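Magnetosome protein MamA (Magnetospirillum gryphiswaldense, PDB 3AS8) probably serves as a tetratricopeptide-repeat scaffold that recognises copies of itself and assembles into complexes associated with magnetosomes. Local coordinates at residues 30-35 and 58-63; 45-50 and 75-80; 113-118 and 143-148. One frame throughout, in Å; residues are numbered along the deposited sequence.

Overall arrangement
The three contacts follow the superhelix of an all-helical chain. Contacts 1 and 2 are neighbours, centres about 11 Å apart, and their segments alternate along the sequence: 30-35, 45-50, 58-63, 75-80. They touch where L31 and Y35 pack on L48. Contact 1 is a surface meeting between the end of helix 24-31 and helix 58-71, whereas contact 2 is buried between helices 42-54 and 76-88. Contact 3 follows in series, joining helices 110-122 and 144-156 on the opposite side of the chain's centre, its centre about 24 Å from that of contact 2 and about 31 Å from that of contact 1. Contacts 2 and 3 repeat the same near-parallel pairing, building the extended surface on which TPR proteins typically bind partners.

Contact 1. Residues 30-35 and 58-63; sequences MLEQVY and VDRGTE
Charge and water, rather than packing, connect E32 and Y35 to R60 and E63. Only 71 Å² is buried, and even the closest backbones, at E32 and G61, keep their CA atoms 11.8 Å apart, a solvent-exposed gap that suits the length and charge of arginine and glutamate. The charge pair is loose: E32 OE2 stands 4.1 Å from R60 NH2, well out of the guanidinium plane, with the carboxylate and guanidinium turned 41° apart. No N-H points at the oxygen; the attraction is electrostatic. R60 reaches this far because its CG is anti to the backbone N (chi1 -163°) and the chain runs extended to NE, crossing E32 at about a right angle. The carboxylate takes its hydrogen bond instead from Y52 OH, on the helix between the two segments.

The second link is water-mediated. Y35 OH and E63 OE2 are 4.3 Å apart, and one water joins them, 2.6 Å from Y35 OH in the plane of the ring, and donating to E63 OE2 over 2.7 Å. E63 OE2 also forms a salt bridge with R67, one turn along its helix. Tyrosine suits its place, its side chain packing on V44 and L48 while its hydroxyl meets the water. In the right-handed superhelix of tetratricopeptide repeats, helices two apart in the chain lie side by side, and here polar side chains bridge their edge.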
loop_
_atom_site.group_PDB
_atom_site.type_symbol
_atom_site.label_atom_id
_atom_site.label_comp_id
_atom_site.label_asym_id
_atom_site.label_seq_id
_atom_site.Cartn_x
_atom_site.Cartn_y
_atom_site.Cartn_z
ATOM N N MET A 30 5.371 -10.023 21.859
ATOM C CA MET A 30 5.877 -11.378 21.592
ATOM C C MET A 30 6.989 -11.412 20.564
ATOM O O MET A 30 8.013 -12.100 20.760
ATOM C CB MET A 30 4.747 -12.310 21.140
ATOM C CG MET A 30 3.599 -12.610 22.160
ATOM S SD MET A 30 4.164 -13.520 23.609
ATOM C CE MET A 30 4.197 -12.254 24.846
ATOM N N LEU A 31 6.808 -10.759 19.427
ATOM C CA LEU A 31 7.793 -10.943 18.321
ATOM C C LEU A 31 9.125 -10.273 18.597
ATOM O O LEU A 31 10.161 -10.721 18.099
ATOM C CB LEU A 31 7.231 -10.609 16.931
ATOM C CG LEU A 31 6.103 -11.493 16.339
ATOM C CD1 LEU A 31 5.453 -10.879 15.059
ATOM C CD2 LEU A 31 6.425 -12.981 16.226
ATOM N N GLU A 32 9.134 -9.250 19.438
ATOM C CA GLU A 32 10.383 -8.659 19.869
ATOM C C GLU A 32 11.299 -9.675 20.579
ATOM O O GLU A 32 12.524 -9.488 20.626
ATOM C CB GLU A 32 10.105 -7.523 20.851
ATOM C CG GLU A 32 9.826 -6.196 20.165
ATOM C CD GLU A 32 9.597 -5.001 21.128
ATOM O OE1 GLU A 32 9.285 -5.204 22.325
ATOM O OE2 GLU A 32 9.736 -3.849 20.667
ATOM N N GLN A 33 10.701 -10.721 21.131
ATOM C CA GLN A 33 11.427 -11.692 21.925
ATOM C C GLN A 33 11.966 -12.817 21.075
ATOM O O GLN A 33 12.632 -13.725 21.610
ATOM C CB GLN A 33 10.505 -12.257 23.019
ATOM C CG GLN A 33 10.108 -11.197 24.020
ATOM C CD GLN A 33 9.229 -11.738 25.119
ATOM O OE1 GLN A 33 9.724 -12.477 25.966
ATOM N NE2 GLN A 33 7.932 -11.371 25.127
ATOM N N VAL A 34 11.625 -12.822 19.780
ATOM C CA VAL A 34 12.243 -13.769 18.846
ATOM C C VAL A 34 12.981 -13.134 17.659
ATOM O O VAL A 34 13.860 -13.785 17.061
ATOM C CB VAL A 34 11.262 -14.873 18.341
ATOM C CG1 VAL A 34 10.008 -14.335 17.708
ATOM C CG2 VAL A 34 12.008 -15.795 17.368
ATOM N N TYR A 35 12.658 -11.884 17.316
ATOM C CA TYR A 35 13.288 -11.248 16.164
ATOM C C TYR A 35 14.781 -11.121 16.431
ATOM O O TYR A 35 15.179 -10.672 17.487
ATOM C CB TYR A 35 12.687 -9.855 15.838
ATOM C CG TYR A 35 13.478 -9.149 14.779
ATOM C CD1 TYR A 35 13.465 -9.619 13.457
ATOM C CD2 TYR A 35 14.263 -8.046 15.074
ATOM C CE1 TYR A 35 14.263 -9.008 12.426
ATOM C CE2 TYR A 35 15.037 -7.396 14.045
ATOM C CZ TYR A 35 15.036 -7.904 12.742
ATOM O OH TYR A 35 15.791 -7.285 11.769
ATOM N N VAL A 58 6.776 3.851 12.907
ATOM C CA VAL A 58 6.632 3.630 11.480
ATOM C C VAL A 58 8.041 3.512 10.867
ATOM O O VAL A 58 8.251 2.633 10.033
ATOM C CB VAL A 58 5.785 4.689 10.770
ATOM C CG1 VAL A 58 5.732 4.402 9.225
ATOM C CG2 VAL A 58 4.329 4.793 11.488
ATOM N N ASP A 59 8.987 4.289 11.330
ATOM C CA ASP A 59 10.372 4.214 10.818
ATOM C C ASP A 59 10.963 2.835 11.186
ATOM O O ASP A 59 11.525 2.100 10.352
ATOM C CB ASP A 59 11.196 5.346 11.417
ATOM C CG ASP A 59 12.715 5.176 11.231
ATOM O OD1 ASP A 59 13.487 5.572 12.158
ATOM O OD2 ASP A 59 13.138 4.635 10.190
ATOM N N ARG A 60 10.789 2.460 12.427
ATOM C CA ARG A 60 11.265 1.149 12.862
ATOM C C ARG A 60 10.653 0.036 12.057
ATOM O O ARG A 60 11.316 -0.903 11.635
ATOM C CB ARG A 60 11.032 0.931 14.360
ATOM C CG ARG A 60 11.869 -0.206 14.881
ATOM C CD ARG A 60 11.686 -0.381 16.361
ATOM N NE ARG A 60 12.516 -1.465 16.887
ATOM C CZ ARG A 60 12.698 -1.652 18.185
ATOM N NH1 ARG A 60 13.463 -2.648 18.618
ATOM N NH2 ARG A 60 12.079 -0.859 19.059
ATOM N N GLY A 61 9.345 0.088 11.894
ATOM C CA GLY A 61 8.666 -0.905 11.126
ATOM C C GLY A 61 9.064 -1.025 9.652
ATOM O O GLY A 61 9.192 -2.150 9.123
ATOM N N THR A 62 9.197 0.121 8.982
ATOM C CA THR A 62 9.601 0.148 7.606
ATOM C C THR A 62 11.015 -0.388 7.472
ATOM O O THR A 62 11.285 -1.055 6.502
ATOM C CB THR A 62 9.464 1.551 6.962
ATOM O OG1 THR A 62 10.211 2.471 7.752
ATOM C CG2 THR A 62 7.962 1.942 6.977
ATOM N N GLU A 63 11.903 -0.094 8.423
ATOM C CA GLU A 63 13.251 -0.682 8.363
ATOM C C GLU A 63 13.215 -2.227 8.398
ATOM O O GLU A 63 13.990 -2.873 7.665
ATOM C CB GLU A 63 14.126 -0.071 9.498
ATOM C CG GLU A 63 15.352 -0.877 9.970
ATOM C CD GLU A 63 15.000 -1.901 11.087
ATOM O OE1 GLU A 63 14.225 -1.580 12.083
ATOM O OE2 GLU A 63 15.467 -3.047 10.908
HETATM O O HOH W 1 16.830 -4.957 12.301
#

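Contact 2. Residues 45-50 and 75-80; sequences ALHLGI and NIKVAT
Helices 45-50 and 76-80 run nearly parallel, their axes 10.7 Å apart at a crossing angle of 21°. L46 and V78 face each other at a CA separation of 6.4 Å, and L46 fills the space between the helices. With CG anti to the backbone N, it sends its two methyl branches to different neighbours: CD1 lies 4.2 Å from V78 CG2 and also meets the V78 backbone at CA, while CD2 rests on the aliphatic stem of K77, 3.9 Å from CD. The branched leucine end suits this fork, and the compact valine lets the helices approach. Parallel packing of this kind, between two helices separated by one helix along the chain, is the repeating step of a tetratricopeptide array; helix 58-71, which lies between them in sequence, adds L65 against L46 and I69 against V78.

K77 crosses L46 at about a right angle. In the conformer described, one of two, it bends at its last torsion (chi4 -64°), which brings NZ to 3.7 Å from H47 NE2, approaching the imidazole obliquely. H47 ND1 is hydrogen-bonded to E43 O in its own helix, and L46 CG covers one face of the ring 4.1 Å above the plane. N75 caps the second helix: its OD1 accepts from V78 N at 2.9 Å, with an N-H...O angle of 162° and the donor lying above the amide's carbonyl plane.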
loop_
_atom_site.group_PDB
_atom_site.type_symbol
_atom_site.label_atom_id
_atom_site.label_comp_id
_atom_site.label_asym_id
_atom_site.label_seq_id
_atom_site.Cartn_x
_atom_site.Cartn_y
_atom_site.Cartn_z
ATOM N N ALA A 45 9.945 -10.930 10.629
ATOM C CA ALA A 45 10.192 -9.524 10.279
ATOM C C ALA A 45 8.959 -8.818 9.626
ATOM O O ALA A 45 8.651 -7.657 9.931
ATOM C CB ALA A 45 11.463 -9.350 9.393
ATOM N N LEU A 46 8.237 -9.543 8.794
ATOM C CA LEU A 46 7.054 -9.033 8.159
ATOM C C LEU A 46 5.944 -8.701 9.152
ATOM O O LEU A 46 5.361 -7.605 9.100
ATOM C CB LEU A 46 6.538 -10.024 7.188
ATOM C CG LEU A 46 5.108 -9.769 6.674
ATOM C CD1 LEU A 46 5.001 -8.371 5.900
ATOM C CD2 LEU A 46 4.624 -10.872 5.769
ATOM N N HIS A 47 5.639 -9.644 10.044
ATOM C CA HIS A 47 4.599 -9.416 11.021
ATOM C C HIS A 47 4.961 -8.374 12.096
ATOM O O HIS A 47 4.126 -7.552 12.481
ATOM C CB HIS A 47 4.095 -10.769 11.499
ATOM C CG HIS A 47 3.290 -11.466 10.447
ATOM N ND1 HIS A 47 3.824 -12.409 9.579
ATOM C CD2 HIS A 47 2.023 -11.238 10.019
ATOM C CE1 HIS A 47 2.884 -12.788 8.723
ATOM N NE2 HIS A 47 1.785 -12.103 8.972
ATOM N N LEU A 48 6.218 -8.346 12.535
ATOM C CA LEU A 48 6.624 -7.339 13.490
ATOM C C LEU A 48 6.718 -5.956 12.849
ATOM O O LEU A 48 6.476 -4.939 13.504
ATOM C CB LEU A 48 7.967 -7.718 14.138
ATOM C CG LEU A 48 8.625 -6.757 15.136
ATOM C CD1 LEU A 48 7.720 -6.389 16.412
ATOM C CD2 LEU A 48 9.928 -7.504 15.584
ATOM N N GLY A 49 7.169 -5.918 11.606
ATOM C CA GLY A 49 7.142 -4.691 10.778
ATOM C C GLY A 49 5.728 -4.128 10.724
ATOM O O GLY A 49 5.544 -2.985 11.041
ATOM N N ILE A 50 4.767 -4.942 10.323
ATOM C CA ILE A 50 3.319 -4.571 10.284
ATOM C C ILE A 50 2.882 -4.046 11.636
ATOM O O ILE A 50 2.346 -2.958 11.753
ATOM C CB ILE A 50 2.467 -5.770 9.822
ATOM C CG1 ILE A 50 2.601 -6.032 8.319
ATOM C CG2 ILE A 50 0.883 -5.619 10.095
ATOM C CD1 ILE A 50 1.696 -7.273 7.849
ATOM N N ASN A 75 8.778 -11.561 -2.386
ATOM C CA ASN A 75 7.664 -11.725 -1.484
ATOM C C ASN A 75 6.681 -10.583 -1.710
ATOM O O ASN A 75 6.959 -9.427 -1.436
ATOM C CB ASN A 75 8.159 -11.763 -0.015
ATOM C CG ASN A 75 7.063 -12.095 0.969
ATOM O OD1 ASN A 75 5.992 -11.444 0.974
ATOM N ND2 ASN A 75 7.334 -13.107 1.861
ATOM N N ILE A 76 5.505 -10.920 -2.195
ATOM C CA ILE A 76 4.520 -9.911 -2.597
ATOM C C ILE A 76 3.809 -9.292 -1.410
ATOM O O ILE A 76 3.420 -8.134 -1.449
ATOM C CB ILE A 76 3.513 -10.536 -3.617
ATOM C CG1 ILE A 76 4.226 -10.902 -4.949
ATOM C CG2 ILE A 76 2.301 -9.616 -3.880
ATOM C CD1 ILE A 76 4.893 -9.709 -5.727
ATOM N N LYS A 77 3.646 -10.070 -0.353
ATOM C CA LYS A 77 2.968 -9.625 0.859
ATOM C C LYS A 77 3.815 -8.527 1.584
ATOM O O LYS A 77 3.278 -7.565 2.130
ATOM C CB LYS A 77 2.767 -10.874 1.710
ATOM C CG LYS A 77 1.839 -10.816 2.863
ATOM C CD LYS A 77 1.804 -12.214 3.507
ATOM C CE LYS A 77 0.594 -12.350 4.394
ATOM N NZ LYS A 77 0.734 -11.375 5.482
ATOM N N VAL A 78 5.131 -8.682 1.548
ATOM C CA VAL A 78 6.073 -7.671 2.024
ATOM C C VAL A 78 6.067 -6.424 1.115
ATOM O O VAL A 78 6.017 -5.286 1.557
ATOM C CB VAL A 78 7.520 -8.162 2.061
ATOM C CG1 VAL A 78 8.457 -7.018 2.656
ATOM C CG2 VAL A 78 7.699 -9.466 2.890
ATOM N N ALA A 79 6.133 -6.668 -0.173
ATOM C CA ALA A 79 6.170 -5.595 -1.122
ATOM C C ALA A 79 4.928 -4.697 -1.040
ATOM O O ALA A 79 5.045 -3.456 -1.165
ATOM C CB ALA A 79 6.387 -6.213 -2.580
ATOM N N THR A 80 3.762 -5.319 -0.805
ATOM C CA THR A 80 2.468 -4.626 -0.690
ATOM C C THR A 80 2.464 -3.716 0.520
ATOM O O THR A 80 2.220 -2.478 0.399
ATOM C CB THR A 80 1.292 -5.613 -0.640
ATOM O OG1 THR A 80 1.370 -6.478 -1.761
ATOM C CG2 THR A 80 -0.083 -4.897 -0.662
#

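Contact 3. Residues 113-118 and 143-148; sequences RFRLGV and EGKVHR. With SO4 (sulfate ion), chain C.
Helices 110-122 and 144-156 of the tetratricopeptide array meet here through residues 113-118 and 144-148, nearly parallel at 23° with their axes 11.6 Å apart, where F114 receives K145 and V146. The lysine lies across one face of the phenyl ring: CE sits 4.0 Å from the ring centroid, only 14° off the normal, a CH-pi contact. NZ lies further out, 4.3 Å from the centroid, in an off-centre cation-pi interaction. K145 CG stands between the backbone N and the carbonyl carbon, and from there the extended chain carries its methylenes across the aromatic surface. V118 CG2 lies on the face opposite K145 CE in the array, and V146 CG2 comes in obliquely, 4.1 Å from F114 CD1.

R115, bent at chi2, turns one face of its guanidinium to the edge of the F114 ring at CE2 and directs two N-H groups at a sulfate ion, probably from the crystallisation liquor. NH2 donates to O4 at 3.0 Å, nearly straight at 168°, and NH1 makes a weak bond to O2. N111 OD1 accepts from R115 NE, which restrains the guanidinium. K145 NZ stands 3.9 Å from R115 NH1; K145 lies about 4 Å from another sulfate, so the anions would probably offset both positive charges.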
loop_
_atom_site.group_PDB
_atom_site.type_symbol
_atom_site.label_atom_id
_atom_site.label_comp_id
_atom_site.label_asym_id
_atom_site.label_seq_id
_atom_site.Cartn_x
_atom_site.Cartn_y
_atom_site.Cartn_z
ATOM N N ARG A 113 -2.997 -0.300 -7.402
ATOM C CA ARG A 113 -2.855 0.391 -8.679
ATOM C C ARG A 113 -3.165 1.869 -8.482
ATOM O O ARG A 113 -2.520 2.712 -9.067
ATOM C CB ARG A 113 -3.862 -0.195 -9.709
ATOM C CG ARG A 113 -3.880 0.469 -11.052
ATOM C CD ARG A 113 -2.554 0.505 -11.732
ATOM N NE ARG A 113 -2.157 -0.789 -12.265
ATOM C CZ ARG A 113 -1.070 -1.007 -13.008
ATOM N NH1 ARG A 113 -0.849 -2.205 -13.484
ATOM N NH2 ARG A 113 -0.248 -0.046 -13.358
ATOM N N PHE A 114 -4.185 2.179 -7.677
ATOM C CA PHE A 114 -4.529 3.570 -7.332
ATOM C C PHE A 114 -3.378 4.334 -6.673
ATOM O O PHE A 114 -3.005 5.354 -7.174
ATOM C CB PHE A 114 -5.747 3.637 -6.496
ATOM C CG PHE A 114 -6.154 5.043 -6.163
ATOM C CD1 PHE A 114 -6.677 5.895 -7.143
ATOM C CD2 PHE A 114 -5.926 5.561 -4.907
ATOM C CE1 PHE A 114 -6.994 7.158 -6.851
ATOM C CE2 PHE A 114 -6.276 6.785 -4.601
ATOM C CZ PHE A 114 -6.790 7.627 -5.543
ATOM N N ARG A 115 -2.745 3.738 -5.653
ATOM C CA ARG A 115 -1.637 4.368 -4.958
ATOM C C ARG A 115 -0.405 4.491 -5.822
ATOM O O ARG A 115 0.343 5.457 -5.697
ATOM C CB ARG A 115 -1.343 3.636 -3.613
ATOM C CG ARG A 115 -2.593 3.551 -2.676
ATOM C CD ARG A 115 -3.045 4.858 -2.207
ATOM N NE ARG A 115 -4.304 4.687 -1.515
ATOM C CZ ARG A 115 -5.083 5.658 -1.070
ATOM N NH1 ARG A 115 -6.245 5.340 -0.505
ATOM N NH2 ARG A 115 -4.713 6.943 -1.183
ATOM N N LEU A 116 -0.203 3.546 -6.731
ATOM C CA LEU A 116 0.831 3.656 -7.716
ATOM C C LEU A 116 0.620 4.894 -8.604
ATOM O O LEU A 116 1.535 5.677 -8.874
ATOM C CB LEU A 116 0.863 2.422 -8.586
ATOM C CG LEU A 116 1.828 2.467 -9.797
ATOM C CD1 LEU A 116 3.247 2.796 -9.356
ATOM C CD2 LEU A 116 1.764 1.123 -10.623
ATOM N N GLY A 117 -0.602 5.079 -9.100
ATOM C CA GLY A 117 -0.887 6.338 -9.754
ATOM C C GLY A 117 -0.601 7.600 -8.947
ATOM O O GLY A 117 -0.080 8.585 -9.480
ATOM N N VAL A 118 -0.997 7.615 -7.676
ATOM C CA VAL A 118 -0.765 8.739 -6.821
ATOM C C VAL A 118 0.708 8.999 -6.705
ATOM O O VAL A 118 1.104 10.156 -6.693
ATOM C CB VAL A 118 -1.356 8.575 -5.377
ATOM C CG1 VAL A 118 -1.020 9.772 -4.493
ATOM C CG2 VAL A 118 -2.917 8.502 -5.444
ATOM N N GLU A 143 -15.690 4.451 -9.307
ATOM C CA GLU A 143 -14.868 5.258 -8.376
ATOM C C GLU A 143 -14.590 6.688 -8.925
ATOM O O GLU A 143 -13.666 6.947 -9.729
ATOM C CB GLU A 143 -13.585 4.538 -7.955
ATOM C CG GLU A 143 -13.767 3.351 -7.046
ATOM C CD GLU A 143 -13.606 3.617 -5.521
ATOM O OE1 GLU A 143 -13.499 4.790 -5.062
ATOM O OE2 GLU A 143 -13.607 2.602 -4.759
ATOM N N GLY A 144 -15.421 7.615 -8.474
ATOM C CA GLY A 144 -15.216 9.033 -8.676
ATOM C C GLY A 144 -13.846 9.601 -8.372
ATOM O O GLY A 144 -13.353 10.424 -9.133
ATOM N N LYS A 145 -13.206 9.139 -7.282
ATOM C CA LYS A 145 -11.897 9.662 -6.925
ATOM C C LYS A 145 -10.904 9.347 -8.045
ATOM O O LYS A 145 -9.841 9.999 -8.125
ATOM C CB LYS A 145 -11.395 9.131 -5.550
ATOM C CG LYS A 145 -10.936 7.639 -5.527
ATOM C CD LYS A 145 -10.470 7.203 -4.103
ATOM C CE LYS A 145 -10.022 5.792 -4.085
ATOM N NZ LYS A 145 -9.377 5.400 -2.784
ATOM N N VAL A 146 -11.143 8.282 -8.832
ATOM C CA VAL A 146 -10.160 7.929 -9.851
ATOM C C VAL A 146 -10.286 8.935 -11.028
ATOM O O VAL A 146 -9.289 9.441 -11.570
ATOM C CB VAL A 146 -10.283 6.471 -10.342
ATOM C CG1 VAL A 146 -9.124 6.208 -11.438
ATOM C CG2 VAL A 146 -10.160 5.570 -9.187
ATOM N N HIS A 147 -11.513 9.232 -11.446
ATOM C CA HIS A 147 -11.644 10.282 -12.490
ATOM C C HIS A 147 -11.076 11.621 -12.043
ATOM O O HIS A 147 -10.518 12.361 -12.845
ATOM C CB HIS A 147 -13.088 10.472 -12.867
ATOM C CG HIS A 147 -13.599 9.429 -13.819
ATOM N ND1 HIS A 147 -13.353 9.496 -15.175
ATOM C CD2 HIS A 147 -14.355 8.314 -13.625
ATOM C CE1 HIS A 147 -13.931 8.466 -15.774
ATOM N NE2 HIS A 147 -14.537 7.731 -14.849
ATOM N N ARG A 148 -11.284 11.952 -10.773
ATOM C CA ARG A 148 -10.775 13.197 -10.205
ATOM C C ARG A 148 -9.239 13.215 -10.266
ATOM O O ARG A 148 -8.633 14.188 -10.678
ATOM C CB ARG A 148 -11.314 13.384 -8.793
ATOM C CG ARG A 148 -10.897 14.651 -8.085
ATOM C CD ARG A 148 -11.970 15.146 -7.061
ATOM N NE ARG A 148 -13.398 14.832 -7.333
ATOM C CZ ARG A 148 -14.312 15.650 -7.878
ATOM N NH1 ARG A 148 -13.987 16.843 -8.343
ATOM N NH2 ARG A 148 -15.565 15.237 -8.023
HETATM S S SO4 C . -7.218 8.411 1.286
HETATM O O1 SO4 C . -6.106 7.790 2.016
HETATM O O2 SO4 C . -8.356 7.483 1.207
HETATM O O3 SO4 C . -7.642 9.621 1.990
HETATM O O4 SO4 C . -6.799 8.827 -0.054
#